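Local coordinates for fructokinase (Silicibacter sp., PDB 3C8U), which probably transfers phosphate from ATP to fructose or a related substrate, at residues Met2-Leu7 with Asn40-Ala45. Numbering follows the deposited sequence.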
loop_
_atom_site.group_PDB
_atom_site.type_symbol
_atom_site.label_atom_id
_atom_site.label_comp_id
_atom_site.label_asym_id
_atom_site.label_seq_id
_atom_site.Cartn_x
_atom_site.Cartn_y
_atom_site.Cartn_z
HETATM N N MSE A 2 12.198 13.335 9.898
HETATM C CA MSE A 2 12.914 12.918 8.694
HETATM C C MSE A 2 12.390 13.597 7.453
HETATM O O MSE A 2 11.197 13.593 7.174
HETATM C CB MSE A 2 12.822 11.408 8.512
HETATM C CG MSE A 2 13.878 10.865 7.561
HETATM SE SE MSE A 2 13.592 8.983 7.192
HETATM C CE MSE A 2 15.385 8.350 7.293
ATOM N N THR A 3 13.320 14.155 6.703
ATOM C CA THR A 3 13.002 14.818 5.447
ATOM C C THR A 3 12.859 13.766 4.336
ATOM O O THR A 3 13.284 12.603 4.481
ATOM C CB THR A 3 14.087 15.827 5.071
ATOM O OG1 THR A 3 15.315 15.128 4.834
ATOM C CG2 THR A 3 14.286 16.854 6.189
ATOM N N LEU A 4 12.216 14.172 3.249
ATOM C CA LEU A 4 12.078 13.300 2.098
ATOM C C LEU A 4 13.480 13.016 1.580
ATOM O O LEU A 4 13.764 11.942 1.093
ATOM C CB LEU A 4 11.231 13.932 0.983
ATOM C CG LEU A 4 10.958 13.082 -0.268
ATOM C CD1 LEU A 4 10.280 11.773 0.114
ATOM C CD2 LEU A 4 10.111 13.863 -1.278
ATOM N N ALA A 5 14.365 13.989 1.725
ATOM C CA ALA A 5 15.682 13.895 1.094
ATOM C C ALA A 5 16.437 12.786 1.790
ATOM O O ALA A 5 17.126 11.984 1.160
ATOM C CB ALA A 5 16.464 15.233 1.163
ATOM N N ALA A 6 16.249 12.727 3.102
ATOM C CA ALA A 6 16.943 11.752 3.942
ATOM C C ALA A 6 16.326 10.368 3.748
ATOM O O ALA A 6 17.021 9.352 3.807
ATOM C CB ALA A 6 16.948 12.173 5.429
ATOM N N LEU A 7 15.022 10.352 3.473
ATOM C CA LEU A 7 14.298 9.099 3.190
ATOM C C LEU A 7 14.826 8.512 1.885
ATOM O O LEU A 7 15.141 7.336 1.792
ATOM C CB LEU A 7 12.766 9.311 3.110
ATOM C CG LEU A 7 11.836 8.095 2.884
ATOM C CD1 LEU A 7 12.057 7.029 3.977
ATOM C CD2 LEU A 7 10.370 8.482 2.832
ATOM N N ASN A 40 4.755 8.743 -3.935
ATOM C CA ASN A 40 4.974 9.404 -5.226
ATOM C C ASN A 40 6.181 10.371 -5.233
ATOM O O ASN A 40 7.034 10.289 -6.132
ATOM C CB ASN A 40 3.685 10.032 -5.745
ATOM C CG ASN A 40 2.763 8.979 -6.282
ATOM O OD1 ASN A 40 2.991 8.484 -7.365
ATOM N ND2 ASN A 40 1.774 8.558 -5.487
ATOM N N PRO A 41 6.281 11.262 -4.223
ATOM C CA PRO A 41 7.462 12.099 -4.176
ATOM C C PRO A 41 8.749 11.313 -3.942
ATOM O O PRO A 41 9.793 11.688 -4.448
ATOM C CB PRO A 41 7.181 13.023 -2.986
ATOM C CG PRO A 41 5.691 13.134 -2.966
ATOM C CD PRO A 41 5.278 11.708 -3.239
ATOM N N LEU A 42 8.627 10.204 -3.220
ATOM C CA LEU A 42 9.778 9.316 -2.991
ATOM C C LEU A 42 10.222 8.684 -4.299
ATOM O O LEU A 42 11.411 8.597 -4.564
ATOM C CB LEU A 42 9.476 8.232 -1.942
ATOM C CG LEU A 42 10.616 7.204 -1.756
ATOM C CD1 LEU A 42 11.888 7.852 -1.180
ATOM C CD2 LEU A 42 10.186 6.001 -0.909
ATOM N N ALA A 43 9.245 8.258 -5.119
ATOM C CA ALA A 43 9.529 7.705 -6.450
ATOM C C ALA A 43 10.278 8.721 -7.307
ATOM O O ALA A 43 11.234 8.395 -8.030
ATOM C CB ALA A 43 8.189 7.202 -7.183
ATOM N N ALA A 44 9.858 9.971 -7.200
ATOM C CA ALA A 44 10.416 11.041 -8.035
ATOM C C ALA A 44 11.854 11.362 -7.573
ATOM O O ALA A 44 12.736 11.625 -8.366
ATOM C CB ALA A 44 9.517 12.299 -7.973
ATOM N N ALA A 45 12.052 11.293 -6.267
ATOM C CA ALA A 45 13.343 11.614 -5.648
ATOM C C ALA A 45 14.365 10.567 -6.055
ATOM O O ALA A 45 15.493 10.888 -6.426
ATOM C CB ALA A 45 13.213 11.705 -4.120
#
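L4, in the first turn of helix 4-14, reaches across to helix 36-48 and sets its two methyl branches on neighbouring residues, P41 and L42. L4 CD2 presses on the proline ring at P41 CB, 3.5 Å away, closer than ordinary van der Waals contact between carbons, and the two side chains meet nearly at right angles. The other branch, L4 CD1, lies over the backbone of L42, 4.0 Å from L42 CA, and also comes near its CB. With CG anti to the backbone N (chi1 -177°), the L4 side chain is extended toward the second helix.

One turn further along, L7 makes the second apolar contact: its branch carbon, L7 CG, stands 4.1 Å from L42 CD1, again with the side chains crossed. L42 does not start out toward helix 4-14, but its end swings closer, and both leucines touch it, L4 CD1 near its CB and L7 CG against its CD1. Both L7 and L42 are buried and rest on I152 of strand 150-154, while L42 also meets I128 and L7 also W205, so L7 and L42 continue the apolar layer between these helices and the sheet.

Polar interactions serve the helices themselves. T3 is the N-cap of helix 4-14: T3 OG1 accepts from A6 N at 3.1 Å, with an N-H...O angle of 148°, and its carbonyl O accepts from L7 N. In helix 36-48, P41 has no N-H to bond to the preceding turn, and the helix kinks there; the bonds A44 N to N40 O and A45 N to P41 O carry the helix on.

The arrangement is helix-on-helix packing over one face of the central parallel sheet, joining the N-terminal helix to the helix that follows a probable P-loop (Walker A motif), as in P-loop kinases with strand order 2-3-1-4-5.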